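PDB 6RIW: ORF10 from Moritella marina, which probably condenses acyl chains as the ketosynthase and chain length factor didomain of PfaC, part of a polyunsaturated fatty acid synthase. Local coordinates for residues K204-Y209 and M266-Q271; S188-D193 and V673-N678; M233-F238 and L257-G262; P228-M233 and H589-R594; K777-A782 and N811-T816. One frame throughout, in Å; residues are numbered along the deposited sequence.

Interaction 1 of 5, residues K204-Y209 and M266-Q271; sequences KLACDY and MVLKRQ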
# COMPACT_ATOMS: atom_id res chain seq x y z
N LYS A 204 1.65 -0.05 -16.20
CA LYS A 204 2.83 0.59 -16.78
C LYS A 204 4.12 -0.04 -16.24
O LYS A 204 5.03 -0.35 -17.00
CB LYS A 204 2.78 2.09 -16.51
CG LYS A 204 4.00 2.86 -17.01
CD LYS A 204 4.18 2.68 -18.52
CE LYS A 204 5.47 3.35 -19.04
NZ LYS A 204 6.58 3.36 -18.05
N LEU A 205 4.21 -0.25 -14.92
CA LEU A 205 5.43 -0.85 -14.39
C LEU A 205 5.57 -2.30 -14.82
O LEU A 205 6.70 -2.80 -14.97
CB LEU A 205 5.46 -0.73 -12.86
CG LEU A 205 5.54 0.69 -12.33
CD1 LEU A 205 5.58 0.65 -10.80
CD2 LEU A 205 6.77 1.43 -12.86
N ALA A 206 4.46 -3.01 -15.02
CA ALA A 206 4.58 -4.38 -15.50
C ALA A 206 5.09 -4.41 -16.94
O ALA A 206 5.91 -5.27 -17.29
CB ALA A 206 3.23 -5.11 -15.39
N CYS A 207 4.64 -3.47 -17.78
CA CYS A 207 5.23 -3.30 -19.10
C CYS A 207 6.73 -3.04 -19.01
O CYS A 207 7.51 -3.61 -19.79
CB CYS A 207 4.56 -2.16 -19.88
SG CYS A 207 2.82 -2.40 -20.25
N ASP A 208 7.15 -2.17 -18.08
CA ASP A 208 8.58 -1.91 -17.88
C ASP A 208 9.35 -3.19 -17.58
O ASP A 208 10.48 -3.37 -18.06
CB ASP A 208 8.81 -0.94 -16.71
CG ASP A 208 8.34 0.47 -17.00
OD1 ASP A 208 8.05 0.81 -18.17
OD2 ASP A 208 8.27 1.26 -16.02
N TYR A 209 8.79 -4.06 -16.73
CA TYR A 209 9.50 -5.29 -16.41
C TYR A 209 9.60 -6.20 -17.63
O TYR A 209 10.59 -6.93 -17.78
CB TYR A 209 8.83 -6.02 -15.23
CG TYR A 209 9.26 -5.45 -13.87
CD1 TYR A 209 9.34 -4.09 -13.67
CD2 TYR A 209 9.62 -6.30 -12.80
CE1 TYR A 209 9.74 -3.53 -12.44
CE2 TYR A 209 10.03 -5.76 -11.55
CZ TYR A 209 10.07 -4.37 -11.39
OH TYR A 209 10.46 -3.78 -10.20
N MET A 266 -4.98 -8.20 -15.56
CA MET A 266 -4.65 -8.39 -16.97
C MET A 266 -3.36 -9.18 -17.10
O MET A 266 -2.47 -9.09 -16.25
CB MET A 266 -4.49 -7.06 -17.68
CG MET A 266 -5.79 -6.39 -18.08
SD MET A 266 -5.47 -4.61 -18.20
CE MET A 266 -3.77 -4.66 -18.71
N VAL A 267 -3.24 -9.95 -18.19
CA VAL A 267 -2.04 -10.71 -18.51
C VAL A 267 -1.35 -10.04 -19.69
O VAL A 267 -1.98 -9.82 -20.73
CB VAL A 267 -2.36 -12.18 -18.86
CG1 VAL A 267 -1.06 -12.96 -19.06
CG2 VAL A 267 -3.23 -12.82 -17.80
N LEU A 268 -0.06 -9.71 -19.53
CA LEU A 268 0.71 -8.94 -20.50
C LEU A 268 1.90 -9.73 -21.03
O LEU A 268 2.61 -10.39 -20.27
CB LEU A 268 1.24 -7.64 -19.88
CG LEU A 268 0.24 -6.74 -19.16
CD1 LEU A 268 0.93 -5.49 -18.63
CD2 LEU A 268 -0.89 -6.36 -20.11
N LYS A 269 2.15 -9.60 -22.34
CA LYS A 269 3.36 -10.16 -22.95
C LYS A 269 3.87 -9.18 -23.99
O LYS A 269 3.11 -8.36 -24.52
CB LYS A 269 3.09 -11.53 -23.62
CG LYS A 269 2.86 -12.68 -22.62
CD LYS A 269 2.31 -13.93 -23.34
CE LYS A 269 3.34 -14.57 -24.26
NZ LYS A 269 2.99 -15.99 -24.60
N ARG A 270 5.17 -9.24 -24.27
CA ARG A 270 5.70 -8.51 -25.42
C ARG A 270 4.98 -9.02 -26.68
O ARG A 270 4.71 -10.21 -26.81
CB ARG A 270 7.23 -8.70 -25.53
CG ARG A 270 8.01 -8.08 -24.36
CD ARG A 270 9.52 -8.35 -24.41
NE ARG A 270 9.79 -9.78 -24.32
CZ ARG A 270 10.08 -10.43 -23.20
NH1 ARG A 270 10.27 -11.74 -23.21
NH2 ARG A 270 10.17 -9.77 -22.05
N GLN A 271 4.63 -8.10 -27.58
CA GLN A 271 3.82 -8.48 -28.74
C GLN A 271 4.51 -9.56 -29.57
O GLN A 271 3.85 -10.48 -30.07
CB GLN A 271 3.52 -7.27 -29.61
CG GLN A 271 2.46 -7.56 -30.70
CD GLN A 271 2.53 -6.57 -31.83
OE1 GLN A 271 3.47 -5.78 -31.92
NE2 GLN A 271 1.53 -6.60 -32.71
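Lys204 NZ is drawn to Asp208 OD1 at 2.9 Å, a salt bridge one turn along helix 198-211, the helix that lays Ala206 and Cys207 against Leu268. The helix-on-strand contact belongs to the thiolase-like fold of the ketosynthase domain: a helix packed on strand 259-270 of the sheet. The lysine enters on the syn side of OD1, the side of the second oxygen, and OD2 adds a weak bond. At the strand's end Arg270 occupies the N-cap position of helix 271-277; its NH2 bonds to Leu210 O near the end of helix 198-211, and NH1 forms a salt bridge with Asp273. A bound magnesium ion lies about 8 Å from the Cys207 side chain. Across the contact everything is apolar. Ile4 and Val6 of strand 4-12 also touch Leu268, and Met218 and Ala220 of strand 217-224 touch Ala206, so residues of strands 4-12 and 217-224 flank the contact. Leu268 has CG anti to its carbonyl carbon (chi1 -51°), which sends the branch from the strand toward the helix. There a single methyl, Leu268 CD1, meets both Ala206 CB and Cys207 SG, each at 4.0 Å.

Interaction 2 of 5, residues S188-D193 and V673-N678; sequences SHFALD and VELAEN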
# COMPACT_ATOMS: atom_id res chain seq x y z
N SER A 188 9.08 -11.70 -10.43
CA SER A 188 9.03 -10.67 -9.39
C SER A 188 7.59 -10.35 -9.01
O SER A 188 6.67 -10.46 -9.82
CB SER A 188 9.70 -9.38 -9.87
OG SER A 188 11.01 -9.62 -10.32
N HIS A 189 7.40 -9.93 -7.76
CA HIS A 189 6.06 -9.57 -7.31
C HIS A 189 6.16 -8.53 -6.20
O HIS A 189 7.06 -8.60 -5.36
CB HIS A 189 5.25 -10.78 -6.82
CG HIS A 189 5.98 -11.71 -5.90
ND1 HIS A 189 5.87 -11.64 -4.53
CD2 HIS A 189 6.78 -12.78 -6.16
CE1 HIS A 189 6.60 -12.60 -3.98
NE2 HIS A 189 7.16 -13.31 -4.95
N PHE A 190 5.25 -7.56 -6.24
CA PHE A 190 5.06 -6.60 -5.16
C PHE A 190 3.70 -5.94 -5.34
O PHE A 190 3.06 -6.08 -6.38
CB PHE A 190 6.19 -5.56 -5.10
CG PHE A 190 6.36 -4.71 -6.36
CD1 PHE A 190 7.17 -5.15 -7.40
CD2 PHE A 190 5.75 -3.46 -6.46
CE1 PHE A 190 7.34 -4.34 -8.57
CE2 PHE A 190 5.93 -2.65 -7.58
CZ PHE A 190 6.72 -3.09 -8.64
N ALA A 191 3.25 -5.28 -4.29
CA ALA A 191 2.08 -4.41 -4.34
C ALA A 191 2.54 -2.96 -4.33
O ALA A 191 3.64 -2.64 -3.87
CB ALA A 191 1.15 -4.68 -3.16
N LEU A 192 1.69 -2.08 -4.86
CA LEU A 192 1.99 -0.65 -4.83
C LEU A 192 0.71 0.12 -4.52
O LEU A 192 -0.40 -0.41 -4.66
CB LEU A 192 2.60 -0.16 -6.15
CG LEU A 192 1.75 -0.23 -7.43
CD1 LEU A 192 0.79 0.96 -7.59
CD2 LEU A 192 2.66 -0.27 -8.66
N ASP A 193 0.88 1.38 -4.13
CA ASP A 193 -0.23 2.29 -3.87
C ASP A 193 0.11 3.61 -4.54
O ASP A 193 1.11 4.24 -4.20
CB ASP A 193 -0.46 2.46 -2.36
CG ASP A 193 -1.65 3.38 -1.98
OD1 ASP A 193 -2.50 3.74 -2.85
OD2 ASP A 193 -1.75 3.72 -0.76
N VAL A 673 14.65 -1.42 -4.50
CA VAL A 673 15.95 -1.34 -5.17
C VAL A 673 15.83 -1.88 -6.60
O VAL A 673 16.31 -1.27 -7.56
CB VAL A 673 17.00 -2.09 -4.35
CG1 VAL A 673 18.33 -2.18 -5.10
CG2 VAL A 673 17.18 -1.43 -2.96
N GLU A 674 15.18 -3.05 -6.74
CA GLU A 674 14.95 -3.64 -8.06
C GLU A 674 14.13 -2.71 -8.95
O GLU A 674 14.44 -2.52 -10.13
CB GLU A 674 14.23 -4.98 -7.90
CG GLU A 674 13.78 -5.64 -9.21
CD GLU A 674 13.14 -7.03 -8.97
OE1 GLU A 674 12.16 -7.15 -8.18
OE2 GLU A 674 13.65 -8.00 -9.55
N LEU A 675 13.08 -2.12 -8.39
CA LEU A 675 12.27 -1.16 -9.16
C LEU A 675 13.07 0.07 -9.56
O LEU A 675 12.98 0.54 -10.71
CB LEU A 675 11.04 -0.76 -8.33
CG LEU A 675 10.07 0.27 -8.94
CD1 LEU A 675 9.66 -0.16 -10.35
CD2 LEU A 675 8.84 0.41 -8.02
N ALA A 676 13.86 0.63 -8.63
CA ALA A 676 14.66 1.80 -8.98
C ALA A 676 15.60 1.51 -10.15
O ALA A 676 15.70 2.30 -11.10
CB ALA A 676 15.45 2.28 -7.76
N GLU A 677 16.27 0.35 -10.12
CA GLU A 677 17.08 -0.06 -11.28
C GLU A 677 16.24 -0.05 -12.55
O GLU A 677 16.64 0.49 -13.59
CB GLU A 677 17.66 -1.46 -11.04
CG GLU A 677 18.49 -1.97 -12.21
CD GLU A 677 18.75 -3.47 -12.18
OE1 GLU A 677 17.87 -4.25 -12.63
OE2 GLU A 677 19.85 -3.88 -11.73
N ASN A 678 15.03 -0.60 -12.48
CA ASN A 678 14.21 -0.68 -13.67
C ASN A 678 13.78 0.70 -14.14
O ASN A 678 13.69 0.96 -15.35
CB ASN A 678 13.00 -1.56 -13.41
CG ASN A 678 12.67 -2.41 -14.58
OD1 ASN A 678 13.26 -3.48 -14.78
ND2 ASN A 678 11.72 -1.94 -15.38
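Ser188 and Phe190 face Glu674 and Leu675 across the junction of the two ketosynthase-like domains, with one polar and one apolar meeting. Glu674 reaches out with CG anti to its backbone N (chi1 173°) and an extended chain, which carries the carboxylate to the serine: Ser188 OG lies 3.2 Å from Glu674 OE2, close enough for a possible hydrogen bond. The stronger partner of the carboxylate is Arg671, one turn earlier on the same helix, in a salt bridge through OE1. Replacing Glu674 by an alanine would probably leave Arg671 without this carboxylate partner and Ser188 OG without this neighbour. Phe190 has CG between the backbone N and the carbonyl carbon (chi1 59°), a posture that turns CZ toward the helix. There it meets Leu675 CD2 at 4.1 Å, the two side chains crossing at about a right angle. Tyr209 of helix 198-211 touches both and fills in beside them. Strand 189-193 pairs antiparallel with strand 659-663, and helix 668-682 follows the latter; this is the central interface of ketosynthase dimers of the thiolase fold, formed here within one chain as a pseudo-dimer.

Interaction 3 of 5, residues M233-F238 and L257-G262; sequences MGFSIF and LFAGEG
The contact joins helix 228-237 to the beginning of strand 259-270 in the N-terminal half of the ketosynthase domain, where a long loop without regular structure leads from one to the other. Phe235 carries the helix side alone, meeting Leu257 and Ala259. Leu257 sets its CD1 methyl squarely over one face of the Phe235 ring: the carbon is 4.1 Å from the ring centroid and only 6° off the normal, a well-centred CH-pi contact. Its distance to Phe235 CD1, 4.2 Å, is almost the same, as expected of a methyl poised above the middle of the ring. Ala259 CB reaches the same ring obliquely, 3.6 Å from Phe235 CE2 and 3.8 Å from Phe235 CD2. The two residues thus share the ring, the leucine methyl resting over its centre and the alanine methyl against its CD2-CE2 side. With CG anti to its carbonyl carbon (chi1 -77°), the phenylalanine projects from the helix toward both residues, which stand two apart in the chain and point the same way. Phe258 between them points away, and its ring meets those of His62 and His247. Tyr241 and Leu370, both from loops, also touch Phe235, while Val231 of the same helix touches Ala259. Strand 217-224 pairs antiparallel with 259-270, so the helix and loop form an excursion between two neighbouring strands, and Phe235 packs the end of the helix against the start of strand 259-270 in the thiolase-like fold of the ketosynthase.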
# COMPACT_ATOMS: atom_id res chain seq x y z
N MET A 233 -16.18 6.80 6.20
CA MET A 233 -15.83 7.85 7.15
C MET A 233 -14.82 8.82 6.56
O MET A 233 -14.91 10.03 6.77
CB MET A 233 -15.29 7.24 8.45
CG MET A 233 -16.35 6.53 9.28
SD MET A 233 -17.67 7.63 9.88
CE MET A 233 -18.80 6.43 10.59
N GLY A 234 -13.86 8.29 5.78
CA GLY A 234 -12.88 9.17 5.15
C GLY A 234 -13.51 10.11 4.14
O GLY A 234 -13.29 11.32 4.17
N PHE A 235 -14.29 9.57 3.21
CA PHE A 235 -14.89 10.45 2.22
C PHE A 235 -15.92 11.38 2.85
O PHE A 235 -16.18 12.47 2.30
CB PHE A 235 -15.51 9.62 1.09
CG PHE A 235 -14.49 9.09 0.11
CD1 PHE A 235 -13.59 9.95 -0.51
CD2 PHE A 235 -14.39 7.73 -0.14
CE1 PHE A 235 -12.62 9.47 -1.39
CE2 PHE A 235 -13.43 7.24 -1.01
CZ PHE A 235 -12.55 8.10 -1.64
N SER A 236 -16.49 11.01 3.99
CA SER A 236 -17.35 11.95 4.70
C SER A 236 -16.55 13.11 5.29
O SER A 236 -16.97 14.27 5.18
CB SER A 236 -18.17 11.24 5.78
OG SER A 236 -19.01 10.29 5.15
N ILE A 237 -15.39 12.83 5.91
CA ILE A 237 -14.62 13.95 6.48
C ILE A 237 -14.00 14.80 5.38
O ILE A 237 -13.82 16.01 5.54
CB ILE A 237 -13.57 13.46 7.50
CG1 ILE A 237 -12.97 14.65 8.26
CG2 ILE A 237 -12.47 12.72 6.85
CD1 ILE A 237 -13.95 15.27 9.28
N PHE A 238 -13.67 14.19 4.24
CA PHE A 238 -13.23 14.95 3.07
C PHE A 238 -14.37 15.74 2.41
O PHE A 238 -14.10 16.53 1.50
CB PHE A 238 -12.63 14.01 2.02
CG PHE A 238 -11.36 13.31 2.48
CD1 PHE A 238 -10.62 13.79 3.55
CD2 PHE A 238 -10.91 12.19 1.81
CE1 PHE A 238 -9.45 13.16 3.96
CE2 PHE A 238 -9.73 11.55 2.20
CZ PHE A 238 -9.01 12.03 3.29
N LEU A 257 -18.53 12.23 -5.48
CA LEU A 257 -18.37 10.87 -5.94
C LEU A 257 -19.03 9.89 -4.98
O LEU A 257 -19.34 10.23 -3.83
CB LEU A 257 -16.86 10.50 -6.09
CG LEU A 257 -15.96 10.64 -4.85
CD1 LEU A 257 -16.05 9.44 -3.89
CD2 LEU A 257 -14.51 10.82 -5.29
N PHE A 258 -19.25 8.68 -5.48
CA PHE A 258 -19.47 7.50 -4.65
C PHE A 258 -18.27 6.58 -4.82
O PHE A 258 -17.73 6.45 -5.93
CB PHE A 258 -20.74 6.73 -5.06
CG PHE A 258 -22.02 7.52 -4.95
CD1 PHE A 258 -22.17 8.51 -3.99
CD2 PHE A 258 -23.08 7.23 -5.79
CE1 PHE A 258 -23.38 9.23 -3.88
CE2 PHE A 258 -24.29 7.93 -5.70
CZ PHE A 258 -24.44 8.93 -4.75
N ALA A 259 -17.83 5.96 -3.73
CA ALA A 259 -16.69 5.06 -3.75
C ALA A 259 -17.14 3.63 -4.06
O ALA A 259 -18.33 3.35 -4.20
CB ALA A 259 -15.94 5.12 -2.42
N GLY A 260 -16.19 2.71 -4.18
CA GLY A 260 -16.51 1.37 -4.63
C GLY A 260 -15.39 0.41 -4.31
O GLY A 260 -14.35 0.79 -3.77
N GLU A 261 -15.62 -0.86 -4.64
CA GLU A 261 -14.69 -1.93 -4.32
C GLU A 261 -14.69 -2.92 -5.48
O GLU A 261 -15.56 -2.89 -6.35
CB GLU A 261 -15.07 -2.61 -3.00
CG GLU A 261 -16.53 -3.00 -2.96
CD GLU A 261 -16.93 -3.71 -1.66
OE1 GLU A 261 -16.31 -3.46 -0.60
OE2 GLU A 261 -17.88 -4.54 -1.72
N GLY A 262 -13.68 -3.79 -5.50
CA GLY A 262 -13.60 -4.83 -6.50
C GLY A 262 -12.15 -5.09 -6.87
O GLY A 262 -11.24 -4.67 -6.16

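Interaction 4 of 5, residues P228-M233 and H589-R594; sequences PMFVNM and HQYRGR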
# COMPACT_ATOMS: atom_id res chain seq x y z
N PRO A 228 -15.29 -0.94 4.43
CA PRO A 228 -16.14 0.15 3.95
C PRO A 228 -16.42 1.23 4.97
O PRO A 228 -16.59 2.40 4.59
CB PRO A 228 -17.43 -0.57 3.52
CG PRO A 228 -16.96 -1.98 3.16
CD PRO A 228 -15.87 -2.28 4.18
N MET A 229 -16.48 0.90 6.27
CA MET A 229 -16.69 1.94 7.27
C MET A 229 -15.50 2.90 7.31
O MET A 229 -15.69 4.12 7.43
CB MET A 229 -16.93 1.34 8.65
CG MET A 229 -17.13 2.41 9.72
SD MET A 229 -17.20 1.78 11.40
CE MET A 229 -18.73 0.87 11.30
N PHE A 230 -14.28 2.37 7.19
CA PHE A 230 -13.09 3.21 7.15
C PHE A 230 -13.09 4.10 5.92
O PHE A 230 -12.76 5.29 6.01
CB PHE A 230 -11.84 2.33 7.17
CG PHE A 230 -10.55 3.08 7.37
CD1 PHE A 230 -9.85 3.59 6.29
CD2 PHE A 230 -10.04 3.25 8.65
CE1 PHE A 230 -8.65 4.29 6.47
CE2 PHE A 230 -8.84 3.94 8.85
CZ PHE A 230 -8.15 4.46 7.76
N VAL A 231 -13.49 3.54 4.77
CA VAL A 231 -13.53 4.30 3.52
C VAL A 231 -14.57 5.41 3.59
O VAL A 231 -14.33 6.56 3.18
CB VAL A 231 -13.82 3.35 2.34
CG1 VAL A 231 -14.11 4.16 1.08
CG2 VAL A 231 -12.64 2.40 2.14
N ASN A 232 -15.77 5.07 4.05
CA ASN A 232 -16.86 6.03 3.98
C ASN A 232 -16.72 7.12 5.03
O ASN A 232 -17.12 8.27 4.79
CB ASN A 232 -18.19 5.29 4.11
CG ASN A 232 -18.59 4.57 2.83
OD1 ASN A 232 -17.73 4.10 2.06
ND2 ASN A 232 -19.89 4.51 2.57
N MET A 233 -16.18 6.80 6.20
CA MET A 233 -15.83 7.85 7.15
C MET A 233 -14.82 8.82 6.56
O MET A 233 -14.91 10.03 6.77
CB MET A 233 -15.29 7.24 8.45
CG MET A 233 -16.35 6.53 9.28
SD MET A 233 -17.67 7.63 9.88
CE MET A 233 -18.80 6.43 10.59
N HIS A 589 -6.23 0.77 13.01
CA HIS A 589 -7.40 0.09 13.57
C HIS A 589 -7.97 0.82 14.77
O HIS A 589 -9.12 0.58 15.14
CB HIS A 589 -7.04 -1.36 13.94
CG HIS A 589 -6.68 -2.19 12.74
ND1 HIS A 589 -5.38 -2.40 12.34
CD2 HIS A 589 -7.46 -2.83 11.83
CE1 HIS A 589 -5.36 -3.13 11.24
NE2 HIS A 589 -6.61 -3.42 10.91
N GLN A 590 -7.19 1.72 15.38
CA GLN A 590 -7.70 2.47 16.51
C GLN A 590 -8.83 3.41 16.11
O GLN A 590 -9.65 3.76 16.95
CB GLN A 590 -6.56 3.25 17.18
CG GLN A 590 -5.53 2.34 17.82
CD GLN A 590 -4.27 3.08 18.23
OE1 GLN A 590 -4.28 4.29 18.34
NE2 GLN A 590 -3.18 2.33 18.47
N TYR A 591 -8.88 3.82 14.84
CA TYR A 591 -9.93 4.76 14.43
C TYR A 591 -11.31 4.11 14.50
O TYR A 591 -12.24 4.67 15.10
CB TYR A 591 -9.65 5.29 13.03
CG TYR A 591 -10.76 6.19 12.59
CD1 TYR A 591 -11.00 7.38 13.26
CD2 TYR A 591 -11.61 5.83 11.55
CE1 TYR A 591 -12.07 8.20 12.90
CE2 TYR A 591 -12.66 6.64 11.18
CZ TYR A 591 -12.89 7.82 11.86
OH TYR A 591 -13.94 8.62 11.49
N ARG A 592 -11.48 2.95 13.88
CA ARG A 592 -12.75 2.23 14.08
C ARG A 592 -12.89 1.76 15.53
O ARG A 592 -14.01 1.68 16.06
CB ARG A 592 -12.87 1.05 13.12
CG ARG A 592 -14.23 0.34 13.26
CD ARG A 592 -14.51 -0.70 12.19
NE ARG A 592 -15.80 -1.34 12.50
CZ ARG A 592 -16.57 -1.96 11.61
NH1 ARG A 592 -16.20 -2.03 10.34
NH2 ARG A 592 -17.72 -2.50 11.99
N GLY A 593 -11.77 1.47 16.19
CA GLY A 593 -11.80 1.19 17.61
C GLY A 593 -12.53 2.26 18.40
O GLY A 593 -13.22 1.96 19.37
N ARG A 594 -12.41 3.52 17.97
CA ARG A 594 -13.19 4.60 18.57
C ARG A 594 -14.62 4.64 18.02
O ARG A 594 -15.60 4.64 18.78
CB ARG A 594 -12.48 5.94 18.31
CG ARG A 594 -13.33 7.19 18.59
CD ARG A 594 -12.92 8.43 17.78
NE ARG A 594 -14.02 9.39 17.86
CZ ARG A 594 -14.17 10.29 18.82
NH1 ARG A 594 -13.26 10.40 19.77
NH2 ARG A 594 -15.24 11.08 18.83
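The guanidinium of Arg592 carries Met229 CE over one face, 3.5 Å above the plane and above its centre, while the Tyr591 ring takes Met233 CB at its edge, in plane. These flat groups lie where two helices, one from each ketosynthase-like domain of the pseudo-dimer, cross almost perpendicularly: the axes of 228-233 and 589-594 approach to 10.6 Å at 87°. Met229 turns at its thioether (chi3 -68°), which folds the methyl onto the guanidinium and leaves SD 3.6 Å from Arg592 NE. Arg592 itself is stretched from CG to NE, and its nitrogens are held from around the contact: NE by Asn596 OD1, NH1 by a salt bridge to Asp227, NH2 by Met41 O. An alanine in place of Arg592 is likely to strip Met229 of the surface its methyl rests on and take from Asp227 this counter-charge. Phe230 meets Tyr591 obliquely, CD2 to CD2 at 4.2 Å. Tyr637 OH, also from the chain length factor half, bonds to Phe230 O. At the edge of the tyrosine ring, Met233 CB lies 3.6 Å from Tyr591 OH and 3.8 Å from Tyr591 CE2.

Interaction 5 of 5, residues K777-A782 and N811-T816; sequences KAITIA and NNAEKT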
# COMPACT_ATOMS: atom_id res chain seq x y z
N LYS A 777 17.92 -23.69 -0.05
CA LYS A 777 18.10 -23.80 -1.49
C LYS A 777 17.77 -22.48 -2.18
O LYS A 777 18.53 -22.02 -3.05
CB LYS A 777 17.21 -24.91 -2.03
CG LYS A 777 17.35 -25.16 -3.52
CD LYS A 777 18.72 -25.79 -3.83
CE LYS A 777 18.82 -26.20 -5.31
NZ LYS A 777 20.19 -25.99 -5.87
N ALA A 778 16.66 -21.85 -1.78
CA ALA A 778 16.29 -20.55 -2.34
C ALA A 778 17.37 -19.51 -2.06
O ALA A 778 17.67 -18.69 -2.93
CB ALA A 778 14.94 -20.08 -1.78
N ILE A 779 17.96 -19.53 -0.86
CA ILE A 779 19.05 -18.61 -0.55
C ILE A 779 20.22 -18.81 -1.52
O ILE A 779 20.77 -17.84 -2.06
CB ILE A 779 19.49 -18.79 0.91
CG1 ILE A 779 18.34 -18.37 1.84
CG2 ILE A 779 20.71 -17.95 1.19
CD1 ILE A 779 18.62 -18.61 3.31
N THR A 780 20.64 -20.06 -1.71
CA THR A 780 21.79 -20.28 -2.58
C THR A 780 21.49 -19.90 -4.03
O THR A 780 22.37 -19.38 -4.73
CB THR A 780 22.28 -21.73 -2.48
OG1 THR A 780 21.29 -22.60 -3.04
CG2 THR A 780 22.50 -22.11 -1.06
N ILE A 781 20.24 -20.10 -4.47
CA ILE A 781 19.88 -19.74 -5.84
C ILE A 781 19.92 -18.23 -6.02
O ILE A 781 20.46 -17.72 -7.02
CB ILE A 781 18.49 -20.30 -6.20
CG1 ILE A 781 18.57 -21.81 -6.41
CG2 ILE A 781 17.96 -19.59 -7.45
CD1 ILE A 781 17.21 -22.47 -6.55
N ALA A 782 19.33 -17.49 -5.07
CA ALA A 782 19.37 -16.04 -5.14
C ALA A 782 20.78 -15.52 -5.02
O ALA A 782 21.16 -14.56 -5.70
CB ALA A 782 18.47 -15.44 -4.05
N ASN A 811 16.10 -18.21 10.55
CA ASN A 811 17.47 -18.32 11.05
C ASN A 811 18.10 -19.65 10.65
O ASN A 811 19.27 -19.70 10.27
CB ASN A 811 17.50 -18.17 12.57
CG ASN A 811 17.52 -16.72 13.02
OD1 ASN A 811 17.11 -15.82 12.29
ND2 ASN A 811 18.00 -16.49 14.23
N ASN A 812 17.33 -20.74 10.74
CA ASN A 812 17.91 -22.05 10.46
C ASN A 812 18.23 -22.22 8.98
O ASN A 812 19.26 -22.82 8.63
CB ASN A 812 16.97 -23.17 10.94
CG ASN A 812 16.89 -23.24 12.46
OD1 ASN A 812 17.73 -22.70 13.18
ND2 ASN A 812 15.84 -23.88 12.96
N ALA A 813 17.41 -21.67 8.09
CA ALA A 813 17.75 -21.72 6.67
C ALA A 813 19.03 -20.93 6.40
O ALA A 813 19.88 -21.37 5.60
CB ALA A 813 16.59 -21.21 5.80
N GLU A 814 19.21 -19.79 7.06
CA GLU A 814 20.43 -19.02 6.86
C GLU A 814 21.65 -19.70 7.49
O GLU A 814 22.76 -19.59 6.95
CB GLU A 814 20.28 -17.61 7.44
CG GLU A 814 19.33 -16.71 6.63
CD GLU A 814 19.42 -15.25 7.10
OE1 GLU A 814 19.17 -15.01 8.30
OE2 GLU A 814 19.73 -14.36 6.25
N LYS A 815 21.47 -20.39 8.62
CA LYS A 815 22.59 -21.12 9.23
C LYS A 815 23.10 -22.21 8.31
O LYS A 815 24.28 -22.57 8.36
CB LYS A 815 22.17 -21.72 10.57
CG LYS A 815 22.38 -20.84 11.76
CD LYS A 815 21.84 -21.53 13.03
CE LYS A 815 22.41 -22.94 13.17
NZ LYS A 815 21.74 -23.70 14.27
N THR A 816 22.22 -22.76 7.49
CA THR A 816 22.63 -23.77 6.52
C THR A 816 23.30 -23.12 5.32
O THR A 816 24.43 -23.46 4.96
CB THR A 816 21.39 -24.61 6.12
OG1 THR A 816 20.90 -25.31 7.27
CG2 THR A 816 21.70 -25.61 5.01
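Helices 776-790 and 808-821 come together with Ile779 CA and Glu814 CA 7.5 Å apart, the closest pair of CA atoms between the two segments. Both belong to the C-terminal half of the chain length factor, a ketosynthase-like domain of the thiolase fold, where helices pack beside one another on a layer of strands. Ile779 makes the whole contact from its side, and does so with one methyl. Its CG1 branch is anti to the carbonyl carbon (chi1 -65°) and then runs on extended, so that CD1 comes to rest against the turn of the other helix at Ala813 and Glu814. CD1 lies 3.8 Å from Ala813 O and 4.1 Å from Ala813 CB, touching the helix backbone as well as its side chain. The same methyl meets Glu814 CG at 3.9 Å, an aliphatic part of a residue whose CB points away from helix 776-790. The Glu814 carboxylate is satisfied beyond the pair: OE2 accepts from His803 N and Asn869 ND2, and OE1 from Ala804 N, which probably helps it tolerate burial. Ala817, Leu818 and Leu821, further along helix 808-821, also touch Ile779, and Cys877 of strand 876-884 meets it from the sheet. Next to Ile779, Thr780 folds its hydroxyl back onto its own helix. Lys777 O thereby receives two donors, Ile781 N at 2.9 Å and Thr780 OG1 at 2.8 Å, the latter at a C=O...donor angle of 121° and tilted 23° from the carbonyl plane.

Interactions 1 and 2 touch, their centres 14 Å apart: Tyr209 of helix 198-211 packs its OH against Leu675 CA and Phe190 CE1, and Asp208 O probably accepts a hydrogen bond from Asn678 ND2. Interactions 3 and 4 share Met233 and helix 228-237, with centres 12 Å apart, so this helix meets the start of strand 259-270 in one and the chain length factor in the other. Interactions 2 and 4 are thus two separate domain-joining contacts, 29 Å between centres. Strand 259-270 links interactions 1 and 3 over 30 Å. Interaction 5, within the chain length factor, is nearest to interaction 2, 23 Å between centres. Of the five, interaction 1 is the one near the magnesium site formed by Met1 and Lys286.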